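Local coordinates for protein-glutamine gamma-glutamyltransferase 2 (Pagrus major, PDB 1G0D) that probably crosslinks proteins in a calcium-dependent way, joining peptide-bound glutamine to the amino groups of lysines or to small amines, through a cysteine-histidine-aspartate active site, at residues Val308-Asn313 against Ser325-Asn330; Ala392-Asp397 against His439-Glu444. All blocks are in the same frame, centred on the assembly; numbering follows the deposited sequence.

In the fold
The two contacts follow one another along the chain, neither nested nor crossed. Contact 1 closes first: the chain leaves strand 307-312, runs through eleven residues without helix or strand, and returns at Ser325-Asn330, where strand 329-339, which carries the catalytic His332, begins. Later, helix 387-395 supplies the first half of contact 2, and 41 intervening residues bring the chain back at His439-Glu444. Contact 2 thus ties the end of helix 387-395 to the segment after short helix 437-440, which leads into helix 447-456. The contacts' centres lie about 18 Å apart, yet they meet directly: Val308 N is 2.9 Å from Asp397 O, a probable hydrogen bond linking strands 307-312 and 397-403.

Contact 1: residues Val308-Asn313 against Ser325-Asn330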
ATOM      1  N   VAL A 308      -5.806 -23.841  12.726  1.00 26.88           N
ATOM      2  CA  VAL A 308      -5.742 -24.679  11.563  1.00 28.38           C
ATOM      3  C   VAL A 308      -4.737 -25.810  11.793  1.00 27.23           C
ATOM      4  O   VAL A 308      -3.624 -25.602  12.289  1.00 28.60           O
ATOM      5  CB  VAL A 308      -5.343 -23.815  10.310  1.00 30.33           C
ATOM      6  CG1 VAL A 308      -4.967 -24.703   9.117  1.00 28.66           C
ATOM      7  CG2 VAL A 308      -6.500 -22.863   9.967  1.00 31.13           C
ATOM      8  N   ASP A 309      -5.163 -27.021  11.499  1.00 24.55           N
ATOM      9  CA  ASP A 309      -4.268 -28.138  11.595  1.00 23.88           C
ATOM     10  C   ASP A 309      -3.990 -28.435  10.121  1.00 22.95           C
ATOM     11  O   ASP A 309      -4.895 -28.579   9.313  1.00 24.51           O
ATOM     12  CB  ASP A 309      -4.953 -29.259  12.359  1.00 25.29           C
ATOM     13  CG  ASP A 309      -5.136 -28.905  13.842  1.00 28.04           C
ATOM     14  OD1 ASP A 309      -4.123 -28.792  14.560  1.00 29.16           O
ATOM     15  OD2 ASP A 309      -6.280 -28.716  14.301  1.00 34.14           O
ATOM     16  N   PHE A 310      -2.718 -28.450   9.773  1.00 21.05           N
ATOM     17  CA  PHE A 310      -2.286 -28.648   8.416  1.00 20.68           C
ATOM     18  C   PHE A 310      -1.754 -30.056   8.248  1.00 24.15           C
ATOM     19  O   PHE A 310      -0.675 -30.363   8.747  1.00 26.35           O
ATOM     20  CB  PHE A 310      -1.187 -27.640   8.125  1.00 20.55           C
ATOM     21  CG  PHE A 310      -0.951 -27.403   6.679  1.00 22.08           C
ATOM     22  CD1 PHE A 310      -1.550 -26.343   6.038  1.00 22.50           C
ATOM     23  CD2 PHE A 310      -0.129 -28.249   5.944  1.00 21.44           C
ATOM     24  CE1 PHE A 310      -1.332 -26.129   4.679  1.00 22.66           C
ATOM     25  CE2 PHE A 310       0.089 -28.037   4.600  1.00 17.39           C
ATOM     26  CZ  PHE A 310      -0.514 -26.974   3.966  1.00 21.07           C
ATOM     27  N   LEU A 311      -2.507 -30.898   7.531  1.00 26.59           N
ATOM     28  CA  LEU A 311      -2.144 -32.302   7.276  1.00 22.63           C
ATOM     29  C   LEU A 311      -1.225 -32.544   6.086  1.00 23.07           C
ATOM     30  O   LEU A 311      -1.521 -32.200   4.938  1.00 24.53           O
ATOM     31  CB  LEU A 311      -3.399 -33.132   7.085  1.00 22.82           C
ATOM     32  CG  LEU A 311      -4.495 -32.850   8.100  1.00 22.08           C
ATOM     33  CD1 LEU A 311      -5.642 -33.808   7.853  1.00 23.01           C
ATOM     34  CD2 LEU A 311      -3.937 -33.010   9.506  1.00 21.74           C
ATOM     35  N   LEU A 312      -0.108 -33.172   6.392  1.00 23.54           N
ATOM     36  CA  LEU A 312       0.915 -33.508   5.435  1.00 21.44           C
ATOM     37  C   LEU A 312       1.022 -35.034   5.438  1.00 22.53           C
ATOM     38  O   LEU A 312       0.521 -35.694   6.333  1.00 24.79           O
ATOM     39  CB  LEU A 312       2.228 -32.891   5.920  1.00 22.54           C
ATOM     40  CG  LEU A 312       2.788 -31.581   5.344  1.00 24.20           C
ATOM     41  CD1 LEU A 312       1.686 -30.764   4.771  1.00 20.62           C
ATOM     42  CD2 LEU A 312       3.553 -30.825   6.420  1.00 20.23           C
ATOM     43  N   ASN A 313       1.654 -35.613   4.444  1.00 24.29           N
ATOM     44  CA  ASN A 313       1.803 -37.043   4.468  1.00 28.14           C
ATOM     45  C   ASN A 313       3.212 -37.265   4.969  1.00 34.08           C
ATOM     46  O   ASN A 313       3.888 -36.311   5.357  1.00 35.85           O
ATOM     47  CB  ASN A 313       1.637 -37.627   3.082  1.00 28.36           C
ATOM     48  CG  ASN A 313       2.629 -37.077   2.101  1.00 32.15           C
ATOM     49  OD1 ASN A 313       3.697 -36.582   2.466  1.00 33.38           O
ATOM     50  ND2 ASN A 313       2.275 -37.151   0.826  1.00 36.43           N
ATOM     51  N   SER A 325      -1.551 -24.431  -2.515  1.00 23.44           N
ATOM     52  CA  SER A 325      -1.162 -23.451  -1.494  1.00 23.58           C
ATOM     53  C   SER A 325      -0.486 -24.064  -0.304  1.00 22.34           C
ATOM     54  O   SER A 325      -0.965 -25.039   0.247  1.00 20.59           O
ATOM     55  CB  SER A 325      -2.362 -22.677  -0.996  1.00 24.15           C
ATOM     56  OG  SER A 325      -2.948 -21.973  -2.069  1.00 33.13           O
ATOM     57  N   ASP A 326       0.621 -23.448   0.093  1.00 21.65           N
ATOM     58  CA  ASP A 326       1.439 -23.901   1.211  1.00 22.53           C
ATOM     59  C   ASP A 326       1.435 -22.925   2.424  1.00 21.53           C
ATOM     60  O   ASP A 326       2.405 -22.204   2.708  1.00 18.71           O
ATOM     61  CB  ASP A 326       2.855 -24.108   0.690  1.00 23.07           C
ATOM     62  CG  ASP A 326       3.668 -25.030   1.546  1.00 25.81           C
ATOM     63  OD1 ASP A 326       3.117 -25.669   2.473  1.00 27.20           O
ATOM     64  OD2 ASP A 326       4.883 -25.111   1.268  1.00 30.22           O
ATOM     65  N   SER A 327       0.310 -22.900   3.125  1.00 22.06           N
ATOM     66  CA  SER A 327       0.169 -22.061   4.295  1.00 20.62           C
ATOM     67  C   SER A 327       0.439 -20.567   4.103  1.00 21.08           C
ATOM     68  O   SER A 327       0.240 -19.989   3.012  1.00 20.82           O
ATOM     69  CB  SER A 327       1.068 -22.586   5.406  1.00 18.78           C
ATOM     70  OG  SER A 327       0.354 -22.625   6.615  1.00 24.17           O
ATOM     71  N   SER A 328       0.884 -19.966   5.204  1.00 17.65           N
ATOM     72  CA  SER A 328       1.152 -18.545   5.299  1.00 17.31           C
ATOM     73  C   SER A 328       1.973 -17.943   4.204  1.00 16.48           C
ATOM     74  O   SER A 328       2.969 -18.518   3.770  1.00 17.30           O
ATOM     75  CB  SER A 328       1.815 -18.245   6.639  1.00 19.74           C
ATOM     76  OG  SER A 328       1.040 -18.772   7.716  1.00 27.20           O
ATOM     77  N   TRP A 329       1.550 -16.759   3.775  1.00 14.27           N
ATOM     78  CA  TRP A 329       2.231 -16.008   2.729  1.00 12.46           C
ATOM     79  C   TRP A 329       3.609 -15.544   3.197  1.00 13.68           C
ATOM     80  O   TRP A 329       3.816 -15.359   4.402  1.00 13.46           O
ATOM     81  CB  TRP A 329       1.390 -14.789   2.376  1.00 11.95           C
ATOM     82  CG  TRP A 329       0.094 -15.108   1.721  1.00 11.47           C
ATOM     83  CD1 TRP A 329      -0.612 -16.286   1.797  1.00  6.97           C
ATOM     84  CD2 TRP A 329      -0.671 -14.229   0.871  1.00 13.92           C
ATOM     85  NE1 TRP A 329      -1.770 -16.185   1.044  1.00 11.00           N
ATOM     86  CE2 TRP A 329      -1.827 -14.938   0.471  1.00 14.76           C
ATOM     87  CE3 TRP A 329      -0.489 -12.915   0.410  1.00 12.24           C
ATOM     88  CZ2 TRP A 329      -2.798 -14.358  -0.373  1.00 14.10           C
ATOM     89  CZ3 TRP A 329      -1.458 -12.345  -0.428  1.00  9.22           C
ATOM     90  CH2 TRP A 329      -2.590 -13.064  -0.805  1.00  9.16           C
ATOM     91  N   ASN A 330       4.548 -15.332   2.270  1.00 14.88           N
ATOM     92  CA  ASN A 330       5.886 -14.874   2.668  1.00 14.75           C
ATOM     93  C   ASN A 330       5.758 -13.483   3.326  1.00 16.89           C
ATOM     94  O   ASN A 330       6.513 -13.126   4.248  1.00 18.16           O
ATOM     95  CB  ASN A 330       6.819 -14.793   1.461  1.00 14.85           C
ATOM     96  CG  ASN A 330       7.353 -16.151   1.027  1.00 17.11           C
ATOM     97  OD1 ASN A 330       6.955 -17.200   1.556  1.00 16.44           O
ATOM     98  ND2 ASN A 330       8.254 -16.137   0.051  1.00 13.36           N
TER
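Phe310 is the only residue of Val308-Asn313 that touches Ser325-Asn330, reaching Ser325, Asp326 and Ser327, and its ring makes every close approach. Its CB points toward the loop but meets no loop atom itself. With CG anti to the backbone N (chi1 -161°), the ring is carried away from the strand and its CD1, CE1 and CZ side is brought up to the three loop residues. CD1 comes first, 4.2 Å from Ser327 OG. Next along the ring, CE1 lies 3.9 Å from Ser327 N, in an oblique position belonging to neither face nor edge. At the tip, CZ has two partners. Ser325 O stands at the ring edge near its plane, 4.2 Å from Phe310 CZ. Asp326 OD1 approaches obliquely, 4.1 Å from Phe310 CZ. The Asp326 side chain crosses that of Phe310 at about a right angle, the carboxylate turned 44° from the ring plane. All of these are van der Waals approaches of an aromatic rim to polar atoms, and the segments bury just 113 Å² between them. On the strand's own side, Leu312 CD1 lies at the ring edge, in plane.

The polar end of Asp326 is anchored elsewhere: OD2 forms salt bridges with Lys562 and Arg560, which would favour a charged carboxylate. Ser517 OG lies within hydrogen-bonding reach of the carbonyl oxygens of both Asp326 and Ser328, though its single proton can serve only one at a time. Strand 307-312 is the outermost strand of a seven-stranded mixed sheet, parallel to strand 397-403, whose Tyr400 meets the Phe310 ring and also touches Ser327. Beyond the loop the chain enters strand 329-339 of the active-site sheet, with Trp329 packed edge-to-face on the catalytic His332.

Contact 2: residues Ala392-Asp397 against His439-Glu444; sequences AEVNAD and HYKYPE. With SO4 (sulfate ion), chain B.
The Asn395 amide is approached at both of its polar ends from the segment His439-Glu444. Its OD1 has Tyr453 OH as main partner and Lys441 NZ as the second. Lys441 NZ reaches Asn395 OD1 at 3.1 Å, tilted 32° from the carbonyl plane, so it comes partly from above the group. At the other end, Asn395 ND2 donates to a water at 2.8 Å, and that water donates in turn to Tyr440 O at 3.1 Å. The bridge and the bonds to OD1 together fix the amide's rotation. The His439 ring meets a sulfate, probably from the crystallisation liquor, which sits oblique to it; the bond from His439 NE2 to sulfate O4 is weak at 3.5 Å.

The ammonium group of Lys441 carries the contact. Besides OD1, Lys441 NZ donates to Val394 O at 2.9 Å, with a C=O...N angle of 157°, so one nitrogen grips two consecutive residues at the end of helix 387-395. A bend in the lysine chain (chi3 -113°) turns NZ onto these oxygens, while Lys441 CD packs 3.9 Å from Val394 CG1, the two side chains passing in opposite directions.

By similarity, Asn395, Asp397, Glu444 and the nearby Glu449 belong to a calcium site. Two of them are engaged here by protein groups, Lys441 on Asn395 and Arg459 on Asp397. Helix 447-456 flanks Lys441 through Tyr453, strand 290-298 lies against Val394 and Tyr440, and Glu393 touches His332 and Trp334 of strand 329-339.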
ATOM      1  N   ALA A 392      -6.652 -12.532  12.670  1.00 21.22           N
ATOM      2  CA  ALA A 392      -6.139 -13.839  12.214  1.00 16.34           C
ATOM      3  C   ALA A 392      -4.884 -13.684  11.417  1.00 14.67           C
ATOM      4  O   ALA A 392      -3.932 -14.440  11.550  1.00 15.72           O
ATOM      5  CB  ALA A 392      -7.168 -14.552  11.362  1.00 14.75           C
ATOM      6  N   GLU A 393      -4.909 -12.688  10.557  1.00 14.58           N
ATOM      7  CA  GLU A 393      -3.797 -12.367   9.680  1.00 16.11           C
ATOM      8  C   GLU A 393      -2.445 -12.327  10.395  1.00 16.66           C
ATOM      9  O   GLU A 393      -1.407 -12.745   9.886  1.00 19.35           O
ATOM     10  CB  GLU A 393      -4.093 -10.999   9.055  1.00 15.94           C
ATOM     11  CG  GLU A 393      -2.966 -10.390   8.276  1.00 17.69           C
ATOM     12  CD  GLU A 393      -2.868 -10.985   6.906  1.00 22.89           C
ATOM     13  OE1 GLU A 393      -1.724 -11.267   6.490  1.00 21.91           O
ATOM     14  OE2 GLU A 393      -3.935 -11.172   6.253  1.00 23.67           O
ATOM     15  N   VAL A 394      -2.506 -11.834  11.610  1.00 17.83           N
ATOM     16  CA  VAL A 394      -1.359 -11.590  12.439  1.00 14.42           C
ATOM     17  C   VAL A 394      -1.248 -12.574  13.642  1.00 17.59           C
ATOM     18  O   VAL A 394      -0.199 -12.654  14.278  1.00 21.18           O
ATOM     19  CB  VAL A 394      -1.515 -10.061  12.819  1.00 11.07           C
ATOM     20  CG1 VAL A 394      -1.858  -9.883  14.245  1.00 10.77           C
ATOM     21  CG2 VAL A 394      -0.350  -9.292  12.403  1.00  7.19           C
ATOM     22  N   ASN A 395      -2.293 -13.364  13.908  1.00 18.64           N
ATOM     23  CA  ASN A 395      -2.311 -14.294  15.047  1.00 17.59           C
ATOM     24  C   ASN A 395      -2.683 -15.766  14.842  1.00 21.98           C
ATOM     25  O   ASN A 395      -2.484 -16.568  15.750  1.00 24.17           O
ATOM     26  CB  ASN A 395      -3.266 -13.761  16.093  1.00 16.21           C
ATOM     27  CG  ASN A 395      -2.709 -12.574  16.822  1.00 18.89           C
ATOM     28  OD1 ASN A 395      -1.576 -12.605  17.266  1.00 22.34           O
ATOM     29  ND2 ASN A 395      -3.497 -11.515  16.946  1.00 21.78           N
ATOM     30  N   ALA A 396      -3.234 -16.130  13.684  1.00 24.34           N
ATOM     31  CA  ALA A 396      -3.672 -17.515  13.418  1.00 24.80           C
ATOM     32  C   ALA A 396      -2.681 -18.608  13.808  1.00 26.73           C
ATOM     33  O   ALA A 396      -1.491 -18.469  13.543  1.00 27.63           O
ATOM     34  CB  ALA A 396      -4.051 -17.681  11.925  1.00 19.01           C
ATOM     35  N   ASP A 397      -3.170 -19.704  14.409  1.00 27.45           N
ATOM     36  CA  ASP A 397      -2.293 -20.829  14.805  1.00 26.73           C
ATOM     37  C   ASP A 397      -2.412 -22.024  13.888  1.00 27.03           C
ATOM     38  O   ASP A 397      -3.425 -22.708  13.928  1.00 29.01           O
ATOM     39  CB  ASP A 397      -2.609 -21.334  16.220  1.00 25.96           C
ATOM     40  CG  ASP A 397      -1.489 -22.218  16.798  1.00 26.96           C
ATOM     41  OD1 ASP A 397      -0.302 -21.919  16.581  1.00 24.43           O
ATOM     42  OD2 ASP A 397      -1.784 -23.216  17.480  1.00 27.47           O
ATOM     43  N   HIS A 439       2.651  -2.771  17.932  1.00 15.92           N
ATOM     44  CA  HIS A 439       1.402  -1.981  17.877  1.00 13.94           C
ATOM     45  C   HIS A 439       0.289  -3.004  17.691  1.00 16.91           C
ATOM     46  O   HIS A 439      -0.886  -2.757  17.995  1.00 12.07           O
ATOM     47  CB  HIS A 439       1.278  -1.111  16.623  1.00 16.23           C
ATOM     48  CG  HIS A 439       2.283  -0.021  16.490  1.00 20.86           C
ATOM     49  ND1 HIS A 439       3.259   0.231  17.430  1.00 21.16           N
ATOM     50  CD2 HIS A 439       2.455   0.898  15.508  1.00 25.51           C
ATOM     51  CE1 HIS A 439       3.999   1.256  17.032  1.00 20.28           C
ATOM     52  NE2 HIS A 439       3.530   1.683  15.873  1.00 25.86           N
ATOM     53  N   TYR A 440       0.671  -4.125  17.082  1.00 19.10           N
ATOM     54  CA  TYR A 440      -0.275  -5.179  16.772  1.00 19.15           C
ATOM     55  C   TYR A 440      -0.347  -6.251  17.785  1.00 21.26           C
ATOM     56  O   TYR A 440      -1.429  -6.754  18.042  1.00 24.90           O
ATOM     57  CB  TYR A 440       0.034  -5.817  15.428  1.00 12.07           C
ATOM     58  CG  TYR A 440      -0.369  -4.929  14.290  1.00 14.20           C
ATOM     59  CD1 TYR A 440       0.544  -4.058  13.700  1.00 15.33           C
ATOM     60  CD2 TYR A 440      -1.663  -4.967  13.793  1.00 16.55           C
ATOM     61  CE1 TYR A 440       0.178  -3.253  12.642  1.00 14.82           C
ATOM     62  CE2 TYR A 440      -2.049  -4.165  12.732  1.00 17.78           C
ATOM     63  CZ  TYR A 440      -1.124  -3.313  12.157  1.00 17.88           C
ATOM     64  OH  TYR A 440      -1.504  -2.555  11.073  1.00 22.62           O
ATOM     65  N   LYS A 441       0.779  -6.619  18.384  1.00 20.42           N
ATOM     66  CA  LYS A 441       0.675  -7.688  19.350  1.00 21.24           C
ATOM     67  C   LYS A 441       1.630  -7.681  20.518  1.00 21.11           C
ATOM     68  O   LYS A 441       2.754  -7.224  20.414  1.00 24.51           O
ATOM     69  CB  LYS A 441       0.759  -9.039  18.628  1.00 23.50           C
ATOM     70  CG  LYS A 441       1.713  -9.095  17.456  1.00 17.18           C
ATOM     71  CD  LYS A 441       1.255 -10.152  16.504  1.00 14.37           C
ATOM     72  CE  LYS A 441       2.236 -11.309  16.459  1.00 13.00           C
ATOM     73  NZ  LYS A 441       1.493 -12.602  16.586  1.00 16.12           N
ATOM     74  N   TYR A 442       1.164  -8.216  21.636  1.00 18.65           N
ATOM     75  CA  TYR A 442       1.965  -8.275  22.822  1.00 16.89           C
ATOM     76  C   TYR A 442       3.056  -9.257  22.526  1.00 20.34           C
ATOM     77  O   TYR A 442       2.856 -10.169  21.754  1.00 23.15           O
ATOM     78  CB  TYR A 442       1.106  -8.733  23.949  1.00 14.73           C
ATOM     79  CG  TYR A 442       0.285  -7.594  24.451  1.00 16.22           C
ATOM     80  CD1 TYR A 442       0.886  -6.563  25.162  1.00 16.95           C
ATOM     81  CD2 TYR A 442      -1.089  -7.562  24.272  1.00 12.33           C
ATOM     82  CE1 TYR A 442       0.145  -5.536  25.689  1.00 13.25           C
ATOM     83  CE2 TYR A 442      -1.840  -6.538  24.798  1.00 15.63           C
ATOM     84  CZ  TYR A 442      -1.212  -5.523  25.513  1.00 15.69           C
ATOM     85  OH  TYR A 442      -1.940  -4.479  26.051  1.00 15.00           O
ATOM     86  N   PRO A 443       4.233  -9.089  23.140  1.00 22.58           N
ATOM     87  CA  PRO A 443       5.342 -10.004  22.877  1.00 21.63           C
ATOM     88  C   PRO A 443       4.954 -11.431  23.130  1.00 24.76           C
ATOM     89  O   PRO A 443       4.167 -11.722  24.020  1.00 26.63           O
ATOM     90  CB  PRO A 443       6.452  -9.521  23.801  1.00 20.51           C
ATOM     91  CG  PRO A 443       5.792  -8.598  24.760  1.00 21.78           C
ATOM     92  CD  PRO A 443       4.571  -8.062  24.135  1.00 21.68           C
ATOM     93  N   GLU A 444       5.510 -12.312  22.314  1.00 28.67           N
ATOM     94  CA  GLU A 444       5.244 -13.732  22.371  1.00 32.95           C
ATOM     95  C   GLU A 444       5.501 -14.335  23.739  1.00 33.08           C
ATOM     96  O   GLU A 444       6.585 -14.185  24.288  1.00 35.50           O
ATOM     97  CB  GLU A 444       6.131 -14.393  21.365  1.00 38.18           C
ATOM     98  CG  GLU A 444       5.689 -15.731  20.940  1.00 49.20           C
ATOM     99  CD  GLU A 444       6.736 -16.307  20.044  1.00 58.18           C
ATOM    100  OE1 GLU A 444       7.002 -15.665  19.000  1.00 63.23           O
ATOM    101  OE2 GLU A 444       7.310 -17.368  20.385  1.00 65.63           O
TER
HETATM  102  S   SO4 B 696       3.014   5.581  15.476  1.00 45.50           S
HETATM  103  O1  SO4 B 696       2.031   4.684  15.855  1.00 41.06           O
HETATM  104  O2  SO4 B 696       2.377   6.709  14.909  1.00 37.14           O
HETATM  105  O3  SO4 B 696       3.526   5.993  16.703  1.00 41.68           O
HETATM  106  O4  SO4 B 696       4.025   4.909  14.707  1.00 34.50           O
HETATM  107  O   HOH W   1      -3.277  -9.215  18.593  1.00 30.99           O